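Local coordinates for protein glycine betaine/carnitine/choline ABC transporter (Staphylococcus aureus subsp. aureus Mu50, PDB 3O66) that probably binds glycine betaine, carnitine or choline as the substrate-binding component of an ABC-type importer of compatible solutes, at residues M119-V133 against I202-K214. Sequence-based numbering, arbitrary orientation.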
HETATM    1  N   MSE A 119      -3.203  -6.310 -14.131  1.00 21.43           N
HETATM    2  CA  MSE A 119      -2.194  -7.361 -14.022  1.00 21.12           C
HETATM    3  C   MSE A 119      -2.592  -8.582 -14.817  1.00 20.67           C
HETATM    4  O   MSE A 119      -3.797  -8.823 -15.071  1.00 21.28           O
HETATM    5  CB  MSE A 119      -1.871  -7.713 -12.569  1.00 20.98           C
HETATM    6  CG  MSE A 119      -3.108  -8.163 -11.773  1.00 22.61           C
HETATM    7 SE   MSE A 119      -2.718  -8.383  -9.875  0.75 22.10          SE
HETATM    8  CE  MSE A 119      -2.464  -6.487  -9.455  1.00 23.63           C
ATOM      9  N   VAL A 120      -1.563  -9.312 -15.244  1.00 20.30           N
ATOM     10  CA  VAL A 120      -1.718 -10.478 -16.121  1.00 20.48           C
ATOM     11  C   VAL A 120      -0.788 -11.580 -15.662  1.00 21.44           C
ATOM     12  O   VAL A 120       0.102 -11.331 -14.824  1.00 22.90           O
ATOM     13  CB  VAL A 120      -1.438 -10.125 -17.604  1.00 20.66           C
ATOM     14  CG1 VAL A 120      -2.408  -9.060 -18.079  1.00 21.41           C
ATOM     15  CG2 VAL A 120       0.084  -9.723 -17.862  1.00 20.73           C
ATOM     16  N   THR A 121      -0.939 -12.782 -16.205  1.00 22.34           N
ATOM     17  CA  THR A 121       0.044 -13.834 -15.929  1.00 22.94           C
ATOM     18  C   THR A 121       1.334 -13.574 -16.735  1.00 24.80           C
ATOM     19  O   THR A 121       1.315 -12.841 -17.736  1.00 25.39           O
ATOM     20  CB  THR A 121      -0.431 -15.216 -16.358  1.00 22.72           C
ATOM     21  OG1 THR A 121      -0.647 -15.207 -17.788  1.00 23.27           O
ATOM     22  CG2 THR A 121      -1.731 -15.677 -15.577  1.00 22.78           C
ATOM     23  N   LYS A 122       2.418 -14.240 -16.354  0.50 25.93           N
ATOM     24  CA  LYS A 122       3.657 -14.186 -17.137  0.50 28.26           C
ATOM     25  C   LYS A 122       3.482 -14.722 -18.558  0.50 28.92           C
ATOM     26  O   LYS A 122       4.054 -14.172 -19.494  0.50 30.06           O
ATOM     27  CB  LYS A 122       4.811 -14.884 -16.413  0.50 29.78           C
ATOM     28  CG  LYS A 122       4.658 -16.391 -16.257  0.50 31.62           C
ATOM     29  CD  LYS A 122       5.963 -17.030 -15.793  0.50 34.53           C
ATOM     30  CE  LYS A 122       5.699 -18.381 -15.141  0.50 35.85           C
ATOM     31  NZ  LYS A 122       4.549 -18.266 -14.200  0.50 34.41           N
ATOM     32  N   GLU A 123       2.676 -15.767 -18.747  0.50 29.15           N
ATOM     33  CA  GLU A 123       2.466 -16.275 -20.114  0.50 30.35           C
ATOM     34  C   GLU A 123       1.716 -15.270 -20.999  0.50 29.43           C
ATOM     35  O   GLU A 123       2.000 -15.132 -22.192  0.50 29.95           O
ATOM     36  CB  GLU A 123       1.770 -17.648 -20.136  0.50 31.15           C
ATOM     37  CG  GLU A 123       1.396 -18.114 -21.543  0.50 33.49           C
ATOM     38  CD  GLU A 123       0.756 -19.496 -21.583  0.50 36.92           C
ATOM     39  OE1 GLU A 123      -0.349 -19.659 -21.016  0.50 37.02           O
ATOM     40  OE2 GLU A 123       1.355 -20.416 -22.197  0.50 40.66           O
ATOM     41  N   THR A 124       0.757 -14.567 -20.411  1.00 27.80           N
ATOM     42  CA  THR A 124       0.005 -13.541 -21.135  1.00 26.69           C
ATOM     43  C   THR A 124       0.889 -12.313 -21.438  1.00 27.65           C
ATOM     44  O   THR A 124       0.846 -11.751 -22.550  1.00 28.12           O
ATOM     45  CB  THR A 124      -1.260 -13.165 -20.356  1.00 25.63           C
ATOM     46  OG1 THR A 124      -2.135 -14.304 -20.331  1.00 24.66           O
ATOM     47  CG2 THR A 124      -2.010 -12.005 -21.014  1.00 23.16           C
ATOM     48  N   ALA A 125       1.702 -11.898 -20.468  1.00 26.94           N
ATOM     49  CA  ALA A 125       2.597 -10.765 -20.704  1.00 27.93           C
ATOM     50  C   ALA A 125       3.590 -11.054 -21.832  1.00 29.69           C
ATOM     51  O   ALA A 125       3.939 -10.144 -22.593  1.00 29.96           O
ATOM     52  CB  ALA A 125       3.341 -10.340 -19.414  1.00 27.14           C
ATOM     53  N   LYS A 126       4.030 -12.310 -21.937  0.70 31.05           N
ATOM     54  CA  LYS A 126       4.952 -12.703 -23.006  0.70 33.94           C
ATOM     55  C   LYS A 126       4.259 -12.744 -24.359  0.70 34.15           C
ATOM     56  O   LYS A 126       4.830 -12.302 -25.364  0.70 35.70           O
ATOM     57  CB  LYS A 126       5.602 -14.073 -22.724  0.70 35.62           C
ATOM     58  CG  LYS A 126       6.840 -14.041 -21.820  0.70 38.68           C
ATOM     59  CD  LYS A 126       7.300 -15.481 -21.439  0.70 43.96           C
ATOM     60  CE  LYS A 126       6.629 -15.966 -20.130  0.70 44.07           C
ATOM     61  NZ  LYS A 126       6.290 -17.429 -20.072  0.70 45.09           N
ATOM     62  N   LYS A 127       3.040 -13.283 -24.380  1.00 32.77           N
ATOM     63  CA  LYS A 127       2.286 -13.517 -25.616  1.00 33.44           C
ATOM     64  C   LYS A 127       2.007 -12.190 -26.312  1.00 33.53           C
ATOM     65  O   LYS A 127       2.112 -12.087 -27.521  1.00 33.69           O
ATOM     66  CB  LYS A 127       0.964 -14.235 -25.301  1.00 32.45           C
ATOM     67  CG  LYS A 127       0.094 -14.576 -26.520  1.00 34.81           C
ATOM     68  CD  LYS A 127      -1.094 -15.439 -26.065  1.00 37.60           C
ATOM     69  CE  LYS A 127      -2.195 -15.554 -27.125  1.00 39.96           C
ATOM     70  NZ  LYS A 127      -1.708 -16.177 -28.374  1.00 43.22           N
ATOM     71  N   TYR A 128       1.672 -11.182 -25.518  1.00 32.58           N
ATOM     72  CA  TYR A 128       1.200  -9.902 -26.021  1.00 33.10           C
ATOM     73  C   TYR A 128       2.197  -8.752 -25.776  1.00 33.38           C
ATOM     74  O   TYR A 128       1.878  -7.600 -26.057  1.00 33.94           O
ATOM     75  CB  TYR A 128      -0.175  -9.572 -25.408  1.00 31.87           C
ATOM     76  CG  TYR A 128      -1.274 -10.552 -25.758  1.00 34.25           C
ATOM     77  CD1 TYR A 128      -1.766 -10.660 -27.073  1.00 38.48           C
ATOM     78  CD2 TYR A 128      -1.841 -11.350 -24.777  1.00 35.19           C
ATOM     79  CE1 TYR A 128      -2.801 -11.562 -27.391  1.00 39.22           C
ATOM     80  CE2 TYR A 128      -2.859 -12.246 -25.079  1.00 37.58           C
ATOM     81  CZ  TYR A 128      -3.326 -12.343 -26.377  1.00 39.30           C
ATOM     82  OH  TYR A 128      -4.321 -13.238 -26.625  1.00 42.06           O
ATOM     83  N   HIS A 129       3.389  -9.086 -25.264  1.00 33.03           N
ATOM     84  CA  HIS A 129       4.459  -8.121 -24.996  1.00 33.48           C
ATOM     85  C   HIS A 129       3.992  -6.943 -24.141  1.00 33.11           C
ATOM     86  O   HIS A 129       4.132  -5.761 -24.535  1.00 34.47           O
ATOM     87  CB  HIS A 129       5.087  -7.658 -26.329  1.00 35.93           C
ATOM     88  CG  HIS A 129       5.410  -8.788 -27.256  1.00 37.11           C
ATOM     89  ND1 HIS A 129       6.441  -9.673 -27.015  1.00 38.44           N
ATOM     90  CD2 HIS A 129       4.823  -9.198 -28.406  1.00 37.62           C
ATOM     91  CE1 HIS A 129       6.487 -10.568 -27.985  1.00 39.74           C
ATOM     92  NE2 HIS A 129       5.514 -10.304 -28.841  1.00 39.58           N
ATOM     93  N   LEU A 130       3.476  -7.269 -22.951  1.00 30.97           N
ATOM     94  CA  LEU A 130       2.813  -6.289 -22.094  1.00 30.33           C
ATOM     95  C   LEU A 130       3.720  -5.714 -21.016  1.00 30.55           C
ATOM     96  O   LEU A 130       4.250  -6.452 -20.191  1.00 31.18           O
ATOM     97  CB  LEU A 130       1.553  -6.908 -21.435  1.00 27.84           C
ATOM     98  CG  LEU A 130       0.518  -7.557 -22.368  1.00 28.57           C
ATOM     99  CD1 LEU A 130      -0.660  -8.185 -21.587  1.00 27.18           C
ATOM    100  CD2 LEU A 130      -0.006  -6.551 -23.421  1.00 29.11           C
ATOM    101  N   GLU A 131       3.838  -4.388 -20.994  1.00 31.20           N
ATOM    102  CA  GLU A 131       4.542  -3.684 -19.920  1.00 31.62           C
ATOM    103  C   GLU A 131       3.660  -2.609 -19.288  1.00 30.04           C
ATOM    104  O   GLU A 131       3.698  -2.371 -18.079  1.00 28.33           O
ATOM    105  CB  GLU A 131       5.843  -3.063 -20.454  1.00 34.26           C
ATOM    106  CG  GLU A 131       6.947  -4.090 -20.651  1.00 39.15           C
ATOM    107  CD  GLU A 131       7.497  -4.635 -19.324  1.00 43.79           C
ATOM    108  OE1 GLU A 131       7.331  -3.975 -18.265  1.00 45.48           O
ATOM    109  OE2 GLU A 131       8.115  -5.726 -19.339  1.00 47.14           O
ATOM    110  N   THR A 132       2.855  -1.977 -20.126  1.00 30.61           N
ATOM    111  CA  THR A 132       2.007  -0.861 -19.705  1.00 29.56           C
ATOM    112  C   THR A 132       0.552  -1.188 -19.965  1.00 28.65           C
ATOM    113  O   THR A 132       0.218  -2.130 -20.700  1.00 28.61           O
ATOM    114  CB  THR A 132       2.347   0.457 -20.468  1.00 31.19           C
ATOM    115  OG1 THR A 132       1.892   0.361 -21.829  1.00 29.47           O
ATOM    116  CG2 THR A 132       3.867   0.786 -20.400  1.00 31.81           C
ATOM    117  N   VAL A 133      -0.330  -0.415 -19.352  1.00 28.23           N
ATOM    118  CA  VAL A 133      -1.761  -0.596 -19.564  1.00 27.15           C
ATOM    119  C   VAL A 133      -2.099  -0.304 -21.030  1.00 28.49           C
ATOM    120  O   VAL A 133      -2.892  -1.030 -21.653  1.00 26.93           O
ATOM    121  CB  VAL A 133      -2.572   0.290 -18.606  1.00 27.26           C
ATOM    122  CG1 VAL A 133      -4.039   0.239 -18.957  1.00 26.91           C
ATOM    123  CG2 VAL A 133      -2.339  -0.163 -17.141  1.00 26.18           C
ATOM    124  N   ILE A 202       0.597 -11.964  -6.106  1.00 23.05           N
ATOM    125  CA  ILE A 202       1.411 -11.502  -7.232  1.00 22.53           C
ATOM    126  C   ILE A 202       2.779 -12.195  -7.158  1.00 22.95           C
ATOM    127  O   ILE A 202       3.326 -12.611  -8.178  1.00 22.25           O
ATOM    128  CB  ILE A 202       1.580  -9.967  -7.224  1.00 21.99           C
ATOM    129  CG1 ILE A 202       0.227  -9.279  -7.515  1.00 21.87           C
ATOM    130  CG2 ILE A 202       2.616  -9.563  -8.240  1.00 21.72           C
ATOM    131  CD1 ILE A 202       0.196  -7.793  -7.155  1.00 23.82           C
ATOM    132  N   ALA A 203       3.307 -12.337  -5.940  1.00 23.97           N
ATOM    133  CA  ALA A 203       4.551 -13.096  -5.712  1.00 26.47           C
ATOM    134  C   ALA A 203       4.289 -14.606  -5.814  1.00 28.19           C
ATOM    135  O   ALA A 203       5.089 -15.356  -6.386  1.00 30.40           O
ATOM    136  CB  ALA A 203       5.200 -12.729  -4.320  1.00 25.54           C
ATOM    137  N   ALA A 204       3.174 -15.078  -5.279  1.00 28.34           N
ATOM    138  CA  ALA A 204       2.962 -16.522  -5.279  1.00 29.91           C
ATOM    139  C   ALA A 204       2.790 -17.083  -6.691  1.00 30.55           C
ATOM    140  O   ALA A 204       3.240 -18.211  -6.970  1.00 31.26           O
ATOM    141  CB  ALA A 204       1.772 -16.899  -4.408  1.00 30.63           C
ATOM    142  N   TYR A 205       2.161 -16.294  -7.570  1.00 29.21           N
ATOM    143  CA  TYR A 205       1.797 -16.748  -8.912  1.00 30.48           C
ATOM    144  C   TYR A 205       2.622 -16.086  -9.997  1.00 30.64           C
ATOM    145  O   TYR A 205       2.352 -16.281 -11.192  1.00 31.06           O
ATOM    146  CB  TYR A 205       0.317 -16.489  -9.191  1.00 29.03           C
ATOM    147  CG  TYR A 205      -0.618 -17.077  -8.177  1.00 30.49           C
ATOM    148  CD1 TYR A 205      -0.240 -18.175  -7.392  1.00 33.19           C
ATOM    149  CD2 TYR A 205      -1.903 -16.579  -8.035  1.00 30.07           C
ATOM    150  CE1 TYR A 205      -1.098 -18.720  -6.463  1.00 35.74           C
ATOM    151  CE2 TYR A 205      -2.784 -17.126  -7.109  1.00 31.81           C
ATOM    152  CZ  TYR A 205      -2.372 -18.196  -6.331  1.00 34.37           C
ATOM    153  OH  TYR A 205      -3.225 -18.743  -5.415  1.00 35.45           O
ATOM    154  N   ASP A 206       3.640 -15.333  -9.581  1.00 30.80           N
ATOM    155  CA  ASP A 206       4.547 -14.634 -10.493  1.00 31.79           C
ATOM    156  C   ASP A 206       3.758 -13.811 -11.538  1.00 29.41           C
ATOM    157  O   ASP A 206       3.997 -13.918 -12.735  1.00 30.41           O
ATOM    158  CB  ASP A 206       5.517 -15.640 -11.160  1.00 34.75           C
ATOM    159  CG  ASP A 206       6.746 -14.977 -11.747  1.00 38.94           C
ATOM    160  OD1 ASP A 206       7.130 -13.868 -11.319  1.00 43.21           O
ATOM    161  OD2 ASP A 206       7.345 -15.574 -12.653  1.00 45.85           O
ATOM    162  N   LEU A 207       2.796 -13.028 -11.070  1.00 26.24           N
ATOM    163  CA  LEU A 207       1.951 -12.204 -11.961  1.00 25.09           C
ATOM    164  C   LEU A 207       2.733 -10.957 -12.402  1.00 25.20           C
ATOM    165  O   LEU A 207       3.695 -10.561 -11.734  1.00 25.93           O
ATOM    166  CB  LEU A 207       0.664 -11.807 -11.244  1.00 23.56           C
ATOM    167  CG  LEU A 207      -0.263 -12.916 -10.707  1.00 23.88           C
ATOM    168  CD1 LEU A 207      -1.460 -12.314  -9.954  1.00 21.88           C
ATOM    169  CD2 LEU A 207      -0.761 -13.812 -11.854  1.00 25.78           C
ATOM    170  N   LYS A 208       2.353 -10.384 -13.543  1.00 24.53           N
ATOM    171  CA  LYS A 208       2.996  -9.207 -14.104  1.00 25.50           C
ATOM    172  C   LYS A 208       2.069  -8.008 -13.912  1.00 24.55           C
ATOM    173  O   LYS A 208       0.961  -7.965 -14.442  1.00 24.62           O
ATOM    174  CB  LYS A 208       3.300  -9.419 -15.601  1.00 26.23           C
ATOM    175  CG  LYS A 208       3.710  -8.116 -16.356  1.00 28.54           C
ATOM    176  CD  LYS A 208       5.206  -7.794 -16.180  1.00 30.03           C
ATOM    177  CE  LYS A 208       5.536  -6.424 -16.821  1.00 30.77           C
ATOM    178  NZ  LYS A 208       6.879  -6.022 -16.381  1.00 32.34           N
ATOM    179  N   VAL A 209       2.503  -7.043 -13.120  1.00 24.17           N
ATOM    180  CA  VAL A 209       1.693  -5.829 -12.885  1.00 24.38           C
ATOM    181  C   VAL A 209       2.052  -4.838 -13.964  1.00 25.05           C
ATOM    182  O   VAL A 209       3.251  -4.605 -14.197  1.00 26.65           O
ATOM    183  CB  VAL A 209       1.993  -5.262 -11.514  1.00 23.39           C
ATOM    184  CG1 VAL A 209       1.149  -3.955 -11.265  1.00 24.35           C
ATOM    185  CG2 VAL A 209       1.726  -6.354 -10.450  1.00 24.66           C
ATOM    186  N   LEU A 210       1.043  -4.261 -14.626  1.00 24.45           N
ATOM    187  CA  LEU A 210       1.282  -3.328 -15.732  1.00 25.51           C
ATOM    188  C   LEU A 210       1.400  -1.886 -15.245  1.00 26.24           C
ATOM    189  O   LEU A 210       0.716  -1.492 -14.299  1.00 25.23           O
ATOM    190  CB  LEU A 210       0.155  -3.445 -16.779  1.00 24.96           C
ATOM    191  CG  LEU A 210      -0.016  -4.847 -17.416  1.00 26.00           C
ATOM    192  CD1 LEU A 210      -1.195  -4.823 -18.382  1.00 26.77           C
ATOM    193  CD2 LEU A 210       1.266  -5.242 -18.161  1.00 26.49           C
ATOM    194  N   LYS A 211       2.282  -1.110 -15.881  1.00 26.78           N
ATOM    195  CA  LYS A 211       2.466   0.294 -15.517  1.00 28.70           C
ATOM    196  C   LYS A 211       1.282   1.119 -16.012  1.00 28.40           C
ATOM    197  O   LYS A 211       0.843   0.964 -17.161  1.00 28.93           O
ATOM    198  CB  LYS A 211       3.797   0.848 -16.085  1.00 30.52           C
ATOM    199  CG  LYS A 211       5.024   0.250 -15.399  1.00 33.64           C
ATOM    200  CD  LYS A 211       6.367   0.779 -15.933  1.00 40.10           C
ATOM    201  CE  LYS A 211       6.624   0.369 -17.381  1.00 43.37           C
ATOM    202  NZ  LYS A 211       7.988   0.811 -17.860  1.00 47.49           N
ATOM    203  N   ASP A 212       0.739   1.945 -15.122  1.00 28.26           N
ATOM    204  CA  ASP A 212      -0.362   2.892 -15.438  1.00 29.04           C
ATOM    205  C   ASP A 212       0.276   4.125 -16.117  1.00 30.56           C
ATOM    206  O   ASP A 212       0.507   5.175 -15.490  1.00 31.20           O
ATOM    207  CB  ASP A 212      -1.078   3.229 -14.122  1.00 27.89           C
ATOM    208  CG  ASP A 212      -2.214   4.248 -14.258  1.00 29.23           C
ATOM    209  OD1 ASP A 212      -2.764   4.542 -15.366  1.00 27.10           O
ATOM    210  OD2 ASP A 212      -2.575   4.763 -13.173  1.00 28.77           O
ATOM    211  N   ASP A 213       0.562   3.977 -17.408  1.00 30.96           N
ATOM    212  CA  ASP A 213       1.342   4.971 -18.153  1.00 33.75           C
ATOM    213  C   ASP A 213       0.623   6.309 -18.332  1.00 35.12           C
ATOM    214  O   ASP A 213       1.279   7.332 -18.543  1.00 37.31           O
ATOM    215  CB  ASP A 213       1.742   4.418 -19.526  1.00 34.33           C
ATOM    216  CG  ASP A 213       0.532   3.937 -20.330  1.00 34.19           C
ATOM    217  OD1 ASP A 213       0.048   2.812 -20.061  1.00 31.10           O
ATOM    218  OD2 ASP A 213       0.055   4.697 -21.219  1.00 34.93           O
ATOM    219  N   LYS A 214      -0.710   6.307 -18.249  1.00 34.58           N
ATOM    220  CA  LYS A 214      -1.490   7.546 -18.344  1.00 35.97           C
ATOM    221  C   LYS A 214      -1.876   8.146 -16.978  1.00 35.61           C
ATOM    222  O   LYS A 214      -2.552   9.175 -16.921  1.00 36.05           O
ATOM    223  CB  LYS A 214      -2.741   7.340 -19.217  1.00 36.76           C
ATOM    224  CG  LYS A 214      -2.410   7.137 -20.695  1.00 38.26           C
ATOM    225  CD  LYS A 214      -3.659   7.139 -21.546  1.00 40.31           C
ATOM    226  CE  LYS A 214      -3.302   7.163 -23.021  1.00 43.17           C
ATOM    227  NZ  LYS A 214      -4.085   8.256 -23.693  1.00 49.32           N
TER
HETATM  228  O   HOH W   1       1.985 -15.759 -13.966  1.00 27.34           O
HETATM  229  O   HOH W   2       5.133  -3.459 -15.950  1.00 34.71           O
HETATM  230  O   HOH W   3       8.680  -1.440 -19.000  1.00 48.12           O
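Val120 and Lys208 form the hydrogen-bonded pair of a short antiparallel ladder, in which Lys208 N reaches Val120 O at 2.8 Å in a nearly straight bond and Val120 N returns one to Lys208 O; Met119 and Val209 follow as the non-hydrogen-bonded pair. The ladder adds 208-209 as the outermost strand beside 116-120 in one of the two five-stranded sheets of this periplasmic-binding-protein fold, and illustrates how an edge strand can be covered differently on its two faces. Met119, a selenomethionine, and Val209 lie on one face, where Val209 touches Gln254 of helix 250-261. The Met119 chain bends at its last torsion (chi3 69°), turning CE over the end of Ile202, 3.8 Å from CD1, while SE lies 4.1 Å from Leu207 CD1; Tyr182 and Leu185 of helix 181-186 also pack against Met119. On the other face Val120 and Lys208 run side by side, and Ala125 CB of helix 122-128 rests on Lys208 CG. Before that helix, Thr121 OG1 accepts from Thr124 N as its N-cap.

Beyond the helix, 131-133 returns to the segment 202-214: Lys211 N donates to Glu131 O at 2.9 Å, in the carbonyl plane on a lone pair, and Val133 N to Lys211 O. Leu210, between the two sets of bonds in sequence, points its side chain toward 119-133, with CD2 3.7 Å from Leu130 CB and CB against Val133 CG2. Asp213 swings OD1 to 3.3 Å from Thr132 CB, while its OD2 hydrogen-bonds to Ser134 OG. At the exposed Glu131, Lys208, bent at chi2 (83°), crosses the glutamate side chain at about a right angle in a salt bridge, NZ meeting OE1 at 2.8 Å from above the carboxylate plane, and water 3 links that same OE1 to Lys211 NZ.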